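Local coordinates for protein ribokinase (Cryptococcus neoformans var. grubii serotype A, PDB 6CW5) that probably phosphorylates D-ribose at O-5 with ATP and a divalent metal, most likely magnesium, yielding D-ribose 5-phosphate and ADP, at residues Ser13-Gly19 and Gln65-Gly70; Ala122-Leu126 and Glu146-Ser151; Asn171-Met175 and Glu198-Leu202. All coordinates share one frame; numbering follows the deposited sequence. Where two conformers were deposited one is given.

Contact 1. Residues Ser13-Gly19 and Gln65-Gly70; sequences SRCLVRG and QVELDG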
loop_
_atom_site.group_PDB
_atom_site.type_symbol
_atom_site.label_atom_id
_atom_site.label_comp_id
_atom_site.label_asym_id
_atom_site.label_seq_id
_atom_site.Cartn_x
_atom_site.Cartn_y
_atom_site.Cartn_z
ATOM N N SER A 13 -10.713 19.648 -15.671
ATOM C CA SER A 13 -9.546 19.097 -14.994
ATOM C C SER A 13 -9.649 19.207 -13.478
ATOM O O SER A 13 -10.070 20.229 -12.936
ATOM C CB SER A 13 -8.282 19.798 -15.488
ATOM O OG SER A 13 -8.129 19.609 -16.882
ATOM N N ARG A 14 -9.254 18.133 -12.793
ATOM C CA ARG A 14 -9.236 18.117 -11.338
ATOM C C ARG A 14 -8.098 17.213 -10.899
ATOM O O ARG A 14 -7.943 16.106 -11.422
ATOM C CB ARG A 14 -10.577 17.635 -10.752
ATOM C CG ARG A 14 -10.637 17.728 -9.212
ATOM C CD ARG A 14 -12.059 17.572 -8.668
ATOM N NE ARG A 14 -12.916 18.673 -9.096
ATOM C CZ ARG A 14 -13.236 19.725 -8.344
ATOM N NH1 ARG A 14 -12.786 19.837 -7.096
ATOM N NH2 ARG A 14 -14.017 20.670 -8.842
ATOM N N CYS A 15 -7.290 17.702 -9.957
ATOM C CA CYS A 15 -6.098 17.001 -9.506
ATOM C C CYS A 15 -6.319 16.403 -8.128
ATOM O O CYS A 15 -6.799 17.083 -7.219
ATOM C CB CYS A 15 -4.902 17.947 -9.452
ATOM S SG CYS A 15 -3.377 17.130 -8.961
ATOM N N LEU A 16 -5.933 15.149 -7.961
ATOM C CA LEU A 16 -5.851 14.561 -6.635
ATOM C C LEU A 16 -4.383 14.500 -6.248
ATOM O O LEU A 16 -3.557 13.990 -7.029
ATOM C CB LEU A 16 -6.449 13.157 -6.609
ATOM C CG LEU A 16 -6.325 12.400 -5.283
ATOM C CD1 LEU A 16 -7.129 13.051 -4.154
ATOM C CD2 LEU A 16 -6.810 10.979 -5.550
ATOM N N VAL A 17 -4.054 15.072 -5.099
ATOM C CA VAL A 17 -2.728 14.923 -4.492
ATOM C C VAL A 17 -2.846 13.866 -3.413
ATOM O O VAL A 17 -3.550 14.056 -2.416
ATOM C CB VAL A 17 -2.201 16.244 -3.907
ATOM C CG1 VAL A 17 -0.771 16.055 -3.342
ATOM C CG2 VAL A 17 -2.244 17.361 -4.964
ATOM N N ARG A 18 -2.167 12.739 -3.597
ATOM C CA ARG A 18 -2.107 11.723 -2.558
ATOM C C ARG A 18 -0.732 11.888 -1.927
ATOM O O ARG A 18 0.287 11.565 -2.553
ATOM C CB ARG A 18 -2.309 10.324 -3.127
ATOM C CG ARG A 18 -2.046 9.188 -2.137
ATOM C CD ARG A 18 -3.000 9.163 -0.940
ATOM N NE ARG A 18 -2.580 8.111 -0.006
ATOM C CZ ARG A 18 -2.040 8.349 1.188
ATOM N NH1 ARG A 18 -1.945 9.596 1.649
ATOM N NH2 ARG A 18 -1.628 7.330 1.937
ATOM N N GLY A 19 -0.682 12.450 -0.723
ATOM C CA GLY A 19 0.637 12.778 -0.204
ATOM C C GLY A 19 0.587 13.315 1.207
ATOM O O GLY A 19 -0.405 13.183 1.916
ATOM N N GLN A 65 -8.243 23.140 -9.786
ATOM C CA GLN A 65 -9.074 22.444 -8.809
ATOM C C GLN A 65 -8.278 21.282 -8.261
ATOM O O GLN A 65 -7.804 20.447 -9.038
ATOM C CB GLN A 65 -10.354 21.922 -9.448
ATOM C CG GLN A 65 -11.252 22.992 -9.990
ATOM C CD GLN A 65 -12.140 23.529 -8.912
ATOM O OE1 GLN A 65 -13.259 23.049 -8.732
ATOM N NE2 GLN A 65 -11.642 24.508 -8.158
ATOM N N VAL A 66 -8.113 21.217 -6.938
ATOM C CA VAL A 66 -7.243 20.194 -6.375
ATOM C C VAL A 66 -7.818 19.737 -5.049
ATOM O O VAL A 66 -8.458 20.511 -4.322
ATOM C CB VAL A 66 -5.791 20.717 -6.217
ATOM C CG1 VAL A 66 -5.759 21.993 -5.333
ATOM C CG2 VAL A 66 -4.894 19.630 -5.689
ATOM N N GLU A 67 -7.637 18.454 -4.770
ATOM C CA GLU A 67 -8.031 17.807 -3.518
ATOM C C GLU A 67 -6.820 17.092 -2.941
ATOM O O GLU A 67 -6.040 16.516 -3.694
ATOM C CB GLU A 67 -9.138 16.763 -3.731
ATOM C CG GLU A 67 -10.443 17.287 -4.299
ATOM C CD GLU A 67 -11.456 17.657 -3.236
ATOM O OE1 GLU A 67 -11.374 17.158 -2.085
ATOM O OE2 GLU A 67 -12.347 18.463 -3.566
ATOM N N LEU A 68 -6.676 17.101 -1.613
ATOM C CA LEU A 68 -5.570 16.419 -0.941
ATOM C C LEU A 68 -6.094 15.217 -0.158
ATOM O O LEU A 68 -7.103 15.325 0.560
ATOM C CB LEU A 68 -4.824 17.384 -0.012
ATOM C CG LEU A 68 -3.673 16.770 0.796
ATOM C CD1 LEU A 68 -2.555 16.272 -0.123
ATOM C CD2 LEU A 68 -3.125 17.794 1.818
ATOM N N ASP A 69 -5.466 14.052 -0.368
ATOM C CA ASP A 69 -5.842 12.806 0.297
ATOM C C ASP A 69 -4.670 12.411 1.201
ATOM O O ASP A 69 -3.565 12.171 0.716
ATOM C CB ASP A 69 -6.148 11.729 -0.758
ATOM C CG ASP A 69 -6.550 10.392 -0.167
ATOM O OD1 ASP A 69 -6.198 10.082 0.983
ATOM O OD2 ASP A 69 -7.165 9.612 -0.896
ATOM N N GLY A 70 -4.901 12.346 2.510
ATOM C CA GLY A 70 -3.808 12.041 3.424
ATOM C C GLY A 70 -4.306 12.140 4.852
ATOM O O GLY A 70 -5.500 11.960 5.093
HETATM O O HOH W 1 -8.738 22.824 -12.620
#
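Strands 15-18 and 66-70 run parallel at a closest axis approach of 4.7 Å, with Cys15 beside Val66 and Arg18 beside Asp69. The ladder is regular: Cys15 N donates to Gln65 O, Glu67 N to Cys15 O, Val17 N to Glu67 O at 2.8 Å, and Asp69 N to Val17 O. On one face of the sheet the small branched side chains Val17 and Val66 meet through their CG2 methyls, 3.6 Å apart, and helix 51-61 packs over them. These strands belong to the large, mainly parallel sheet of the PfkB (ribokinase) fold, where helices cover both faces; the connection between the two strands passes through strands 22-29 and 43-49 of the small sheet before returning by helix 51-61. On the other face Leu16 CD1 rests on Asp69 CB at 3.8 Å, and Tyr155 of helix 149-161 covers Leu16. Here the bend of Arg18 at chi2 (64°) lays its chain forward along the neighbouring strand, beside Asp69 and Gly70. Its NH1 reaches Asp69 O at 3.2 Å from above the carbonyl plane, while Gly19 N takes the same oxygen almost head-on; NH2 goes to Ser151. The Asp69 carboxylate is buried but met by Lys94 and Tyr155.

Contact 2. Residues Ala122-Leu126 and Glu146-Ser151; sequences ANYYL and EVPLSS
Tyr124 lying against Pro148 makes this a packing contact between two loops of the PfkB kinase fold: one follows strand 115-119 of the small sheet, the other leads from strand 140-143 of the large sheet into helix 149-161. Pro148 is that helix's N-cap, where proline is tolerated because the N-H of an N-cap residue takes no part in helical bonding. Its CG stands over the tyrosine face, 3.8 Å from the ring centroid and 19° off the normal, a CH-pi contact. Pro148 N lies 3.6 Å above the ring plane, offset toward the rim, and Glu146 O at the ring edge. Tyr124 OH bonds to Thr130 of the second subunit, and Leu126 of that subunit also packs on Pro148, so the contact forms part of the dimer interface. Glu146, a predicted substrate-binding residue, directs its carboxylate elsewhere: OE1 accepts from Ser20 OG and the backbone N of Lys51, and OE2 bonds to a glycerol, probably from the crystallisation liquor, that may mark the pocket. Asn123 CG, anti to the carbonyl carbon (chi1 -73°), turns the amide away from this contact, OD1 accepting from Val21 N. Asn123 CB lies 3.5 Å from Glu146 O, and Asn123 O meets Pro148 CD at 3.5 Å.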
loop_
_atom_site.group_PDB
_atom_site.type_symbol
_atom_site.label_atom_id
_atom_site.label_comp_id
_atom_site.label_asym_id
_atom_site.label_seq_id
_atom_site.Cartn_x
_atom_site.Cartn_y
_atom_site.Cartn_z
ATOM N N ALA A 122 1.263 11.005 11.244
ATOM C CA ALA A 122 0.008 10.672 10.574
ATOM C C ALA A 122 0.169 10.446 9.082
ATOM O O ALA A 122 -0.721 9.853 8.456
ATOM C CB ALA A 122 -1.020 11.793 10.814
ATOM N N ASN A 123 1.281 10.874 8.483
ATOM C CA ASN A 123 1.432 10.644 7.049
ATOM C C ASN A 123 1.485 9.165 6.711
ATOM O O ASN A 123 1.179 8.795 5.565
ATOM C CB ASN A 123 2.686 11.336 6.517
ATOM C CG ASN A 123 2.530 12.822 6.450
ATOM O OD1 ASN A 123 1.489 13.322 6.006
ATOM N ND2 ASN A 123 3.557 13.560 6.913
ATOM N N TYR A 124 1.851 8.311 7.670
ATOM C CA TYR A 124 1.878 6.867 7.445
ATOM C C TYR A 124 0.670 6.159 8.043
ATOM O O TYR A 124 0.674 4.927 8.166
ATOM C CB TYR A 124 3.180 6.250 7.986
ATOM C CG TYR A 124 4.257 6.134 6.932
ATOM C CD1 TYR A 124 4.654 7.236 6.188
ATOM C CD2 TYR A 124 4.864 4.907 6.671
ATOM C CE1 TYR A 124 5.636 7.117 5.211
ATOM C CE2 TYR A 124 5.853 4.777 5.711
ATOM C CZ TYR A 124 6.235 5.882 4.991
ATOM O OH TYR A 124 7.202 5.750 4.014
ATOM N N TYR A 125 -0.364 6.904 8.396
ATOM C CA TYR A 125 -1.620 6.308 8.840
ATOM C C TYR A 125 -2.460 5.870 7.655
ATOM O O TYR A 125 -2.600 6.597 6.671
ATOM C CB TYR A 125 -2.403 7.320 9.640
ATOM C CG TYR A 125 -3.840 6.931 9.946
ATOM C CD1 TYR A 125 -4.143 6.110 11.042
ATOM C CD2 TYR A 125 -4.894 7.420 9.179
ATOM C CE1 TYR A 125 -5.469 5.788 11.359
ATOM C CE2 TYR A 125 -6.236 7.102 9.511
ATOM C CZ TYR A 125 -6.503 6.279 10.577
ATOM O OH TYR A 125 -7.823 5.958 10.894
ATOM N N LEU A 126 -3.024 4.677 7.762
ATOM C CA LEU A 126 -3.997 4.195 6.812
ATOM C C LEU A 126 -5.206 3.740 7.615
ATOM O O LEU A 126 -5.065 2.960 8.577
ATOM C CB LEU A 126 -3.428 3.039 5.978
ATOM C CG LEU A 126 -2.327 3.485 5.025
ATOM C CD1 LEU A 126 -1.739 2.274 4.317
ATOM C CD2 LEU A 126 -2.895 4.456 4.035
ATOM N N GLU A 146 6.402 10.692 0.615
ATOM C CA GLU A 146 6.381 10.920 2.061
ATOM C C GLU A 146 5.232 10.202 2.753
ATOM O O GLU A 146 4.946 10.509 3.919
ATOM C CB GLU A 146 6.307 12.421 2.380
ATOM C CG GLU A 146 7.597 13.162 2.015
ATOM C CD GLU A 146 7.631 14.633 2.428
ATOM O OE1 GLU A 146 6.560 15.267 2.617
ATOM O OE2 GLU A 146 8.766 15.170 2.512
ATOM N N VAL A 147 4.545 9.300 2.051
ATOM C CA VAL A 147 3.518 8.428 2.616
ATOM C C VAL A 147 3.932 6.998 2.298
ATOM O O VAL A 147 4.941 6.815 1.585
ATOM C CB VAL A 147 2.121 8.789 2.070
ATOM C CG1 VAL A 147 1.872 10.276 2.321
ATOM C CG2 VAL A 147 2.005 8.459 0.552
ATOM N N PRO A 148 3.224 5.957 2.791
ATOM C CA PRO A 148 3.711 4.590 2.579
ATOM C C PRO A 148 3.781 4.307 1.098
ATOM O O PRO A 148 2.851 4.632 0.357
ATOM C CB PRO A 148 2.644 3.703 3.246
ATOM C CG PRO A 148 2.072 4.601 4.335
ATOM C CD PRO A 148 2.047 5.973 3.696
ATOM N N LEU A 149 4.888 3.689 0.669
ATOM C CA LEU A 149 5.068 3.507 -0.773
ATOM C C LEU A 149 3.950 2.660 -1.364
ATOM O O LEU A 149 3.524 2.888 -2.499
ATOM C CB LEU A 149 6.421 2.867 -1.071
ATOM C CG LEU A 149 6.737 2.600 -2.566
ATOM C CD1 LEU A 149 6.672 3.895 -3.380
ATOM C CD2 LEU A 149 8.143 1.905 -2.688
ATOM N N SER A 150 3.469 1.650 -0.621
ATOM C CA SER A 150 2.408 0.825 -1.170
ATOM C C SER A 150 1.186 1.665 -1.520
ATOM O O SER A 150 0.457 1.335 -2.473
ATOM C CB SER A 150 2.019 -0.303 -0.206
ATOM O OG SER A 150 1.435 0.196 0.986
ATOM N N SER A 151 0.936 2.733 -0.760
ATOM C CA SER A 151 -0.229 3.582 -1.041
ATOM C C SER A 151 0.012 4.410 -2.296
ATOM O O SER A 151 -0.833 4.454 -3.199
ATOM C CB SER A 151 -0.539 4.459 0.182
ATOM O OG SER A 151 -1.754 5.203 0.016
#

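Contact 3. Residues Asn171-Met175 and Glu198-Leu202; sequences NPSPM and ELGDL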
loop_
_atom_site.group_PDB
_atom_site.type_symbol
_atom_site.label_atom_id
_atom_site.label_comp_id
_atom_site.label_asym_id
_atom_site.label_seq_id
_atom_site.Cartn_x
_atom_site.Cartn_y
_atom_site.Cartn_z
ATOM N N ASN A 171 7.095 12.800 -7.979
ATOM C CA ASN A 171 8.330 13.441 -7.525
ATOM C C ASN A 171 8.934 12.514 -6.470
ATOM O O ASN A 171 8.371 12.381 -5.363
ATOM C CB ASN A 171 7.976 14.827 -6.976
ATOM C CG ASN A 171 9.151 15.580 -6.355
ATOM O OD1 ASN A 171 8.969 16.263 -5.338
ATOM N ND2 ASN A 171 10.327 15.524 -6.984
ATOM N N PRO A 172 10.021 11.799 -6.762
ATOM C CA PRO A 172 10.489 10.767 -5.794
ATOM C C PRO A 172 11.260 11.350 -4.619
ATOM O O PRO A 172 12.495 11.276 -4.524
ATOM C CB PRO A 172 11.374 9.868 -6.654
ATOM C CG PRO A 172 11.934 10.847 -7.755
ATOM C CD PRO A 172 10.804 11.817 -8.022
ATOM N N SER A 173 10.511 11.953 -3.695
ATOM C CA SER A 173 11.108 12.655 -2.552
ATOM C C SER A 173 10.382 12.243 -1.280
ATOM O O SER A 173 9.161 12.453 -1.175
ATOM C CB SER A 173 11.027 14.172 -2.730
ATOM O OG SER A 173 11.526 14.812 -1.554
ATOM N N PRO A 174 11.079 11.719 -0.271
ATOM C CA PRO A 174 12.522 11.389 -0.286
ATOM C C PRO A 174 12.817 10.261 -1.255
ATOM O O PRO A 174 11.888 9.589 -1.648
ATOM C CB PRO A 174 12.791 10.940 1.148
ATOM C CG PRO A 174 11.405 10.481 1.668
ATOM C CD PRO A 174 10.450 11.446 1.034
ATOM N N MET A 175 14.083 10.053 -1.630
ATOM C CA MET A 175 14.395 9.074 -2.664
ATOM C C MET A 175 14.048 7.652 -2.213
ATOM O O MET A 175 14.206 7.288 -1.035
ATOM C CB MET A 175 15.888 9.183 -3.041
ATOM C CG MET A 175 16.339 8.264 -4.197
ATOM S SD MET A 175 15.319 8.301 -5.645
ATOM C CE MET A 175 15.422 10.053 -6.100
ATOM N N GLU A 198 18.413 13.706 -8.134
ATOM C CA GLU A 198 17.449 12.605 -8.191
ATOM C C GLU A 198 17.515 11.882 -9.532
ATOM O O GLU A 198 17.313 10.659 -9.604
ATOM C CB GLU A 198 16.040 13.141 -7.926
ATOM C CG GLU A 198 15.913 13.657 -6.462
ATOM C CD GLU A 198 14.736 14.593 -6.242
ATOM O OE1 GLU A 198 14.183 15.126 -7.228
ATOM O OE2 GLU A 198 14.373 14.821 -5.059
ATOM N N LEU A 199 17.757 12.624 -10.611
ATOM C CA LEU A 199 18.016 11.981 -11.903
ATOM C C LEU A 199 19.195 11.016 -11.794
ATOM O O LEU A 199 19.133 9.882 -12.274
ATOM C CB LEU A 199 18.298 13.038 -12.976
ATOM C CG LEU A 199 18.611 12.502 -14.386
ATOM C CD1 LEU A 199 17.442 11.675 -14.889
ATOM C CD2 LEU A 199 18.959 13.641 -15.400
ATOM N N GLY A 200 20.284 11.451 -11.160
ATOM C CA GLY A 200 21.417 10.546 -10.974
ATOM C C GLY A 200 21.077 9.338 -10.114
ATOM O O GLY A 200 21.578 8.232 -10.349
ATOM N N ASP A 201 20.244 9.529 -9.089
ATOM C CA ASP A 201 19.847 8.391 -8.252
ATOM C C ASP A 201 19.158 7.327 -9.086
ATOM O O ASP A 201 19.409 6.132 -8.916
ATOM C CB ASP A 201 18.910 8.825 -7.116
ATOM C CG ASP A 201 19.601 9.624 -6.040
ATOM O OD1 ASP A 201 20.812 9.422 -5.813
ATOM O OD2 ASP A 201 18.904 10.448 -5.408
ATOM N N LEU A 202 18.247 7.735 -9.972
ATOM C CA LEU A 202 17.590 6.743 -10.818
ATOM C C LEU A 202 18.594 6.075 -11.748
ATOM O O LEU A 202 18.607 4.845 -11.901
ATOM C CB LEU A 202 16.477 7.388 -11.640
ATOM C CG LEU A 202 15.081 7.290 -11.004
ATOM C CD1 LEU A 202 15.001 8.188 -9.761
ATOM C CD2 LEU A 202 14.061 7.700 -12.074
HETATM O O HOH W 2 12.578 17.229 -6.755
HETATM O O HOH W 3 14.644 12.872 -3.432
HETATM O O HOH W 4 12.978 16.606 -3.719
#
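Met175 and Glu198 cross at a slant, methyl against methylene, where the loop after strand 167-170 meets helix 196-205 in the large domain of this PfkB-family kinase. Bends at chi2 (49°) and chi3 (59°) fold the Met175 chain so that CE comes to 3.6 Å from Glu198 CB. Methionine suits the site, since its flexible thioether can follow the uneven surface of the helix. Its chain runs past Asp201 in the opposite direction, CE lying 3.6 Å from Asp201 OD2, and SD touches Leu202 CD1 at 4.1 Å. Leu202 turns its remaining bulk to Trp186, Phe237 and Leu231. Glu198, extended beyond CG, carries its carboxylate past the methionine towards residues 171-173, an inverse gamma turn centred on Pro172. The links there run through waters. The planes of the carboxylate and the Asn171 amide are turned 64° from each other, and one water joins OE1 to ND2, which also donates to Ile193 O. The helix start is tied by Glu198 N to Asn195 OD1, a residue that contacts ADP in a structure of this protein. OE2 accepts from two more waters, one weakly linked to Ser173 OG, the other donating also to Pro172 O and lying 2.6 Å from Glu198 OE2.

In the fold
Contact 2 supplies Glu146 to the predicted ribose site, while contacts 1 and 3 come close to it through Val17 and Ser173. Contacts 1 and 2 have centres about 15 Å apart and touch directly: Arg18 NH2 lies 2.9 Å from Ser151 OG, a probable hydrogen bond, and Gly19 C packs on Val147 CG1 at 3.5 Å. Contact 2 meets contact 3 where Glu146 CG lies 3.5 Å from Pro174 CD. Contacts 1 and 3, on opposite sides of the chain's centre, stay about 9 Å apart at their nearest atoms. The side chain of Lys51, predicted to bind substrate, is about 3 Å from the side chains of Glu146 and Ser173, while Glu198 lies near the ADP-binding Asn195.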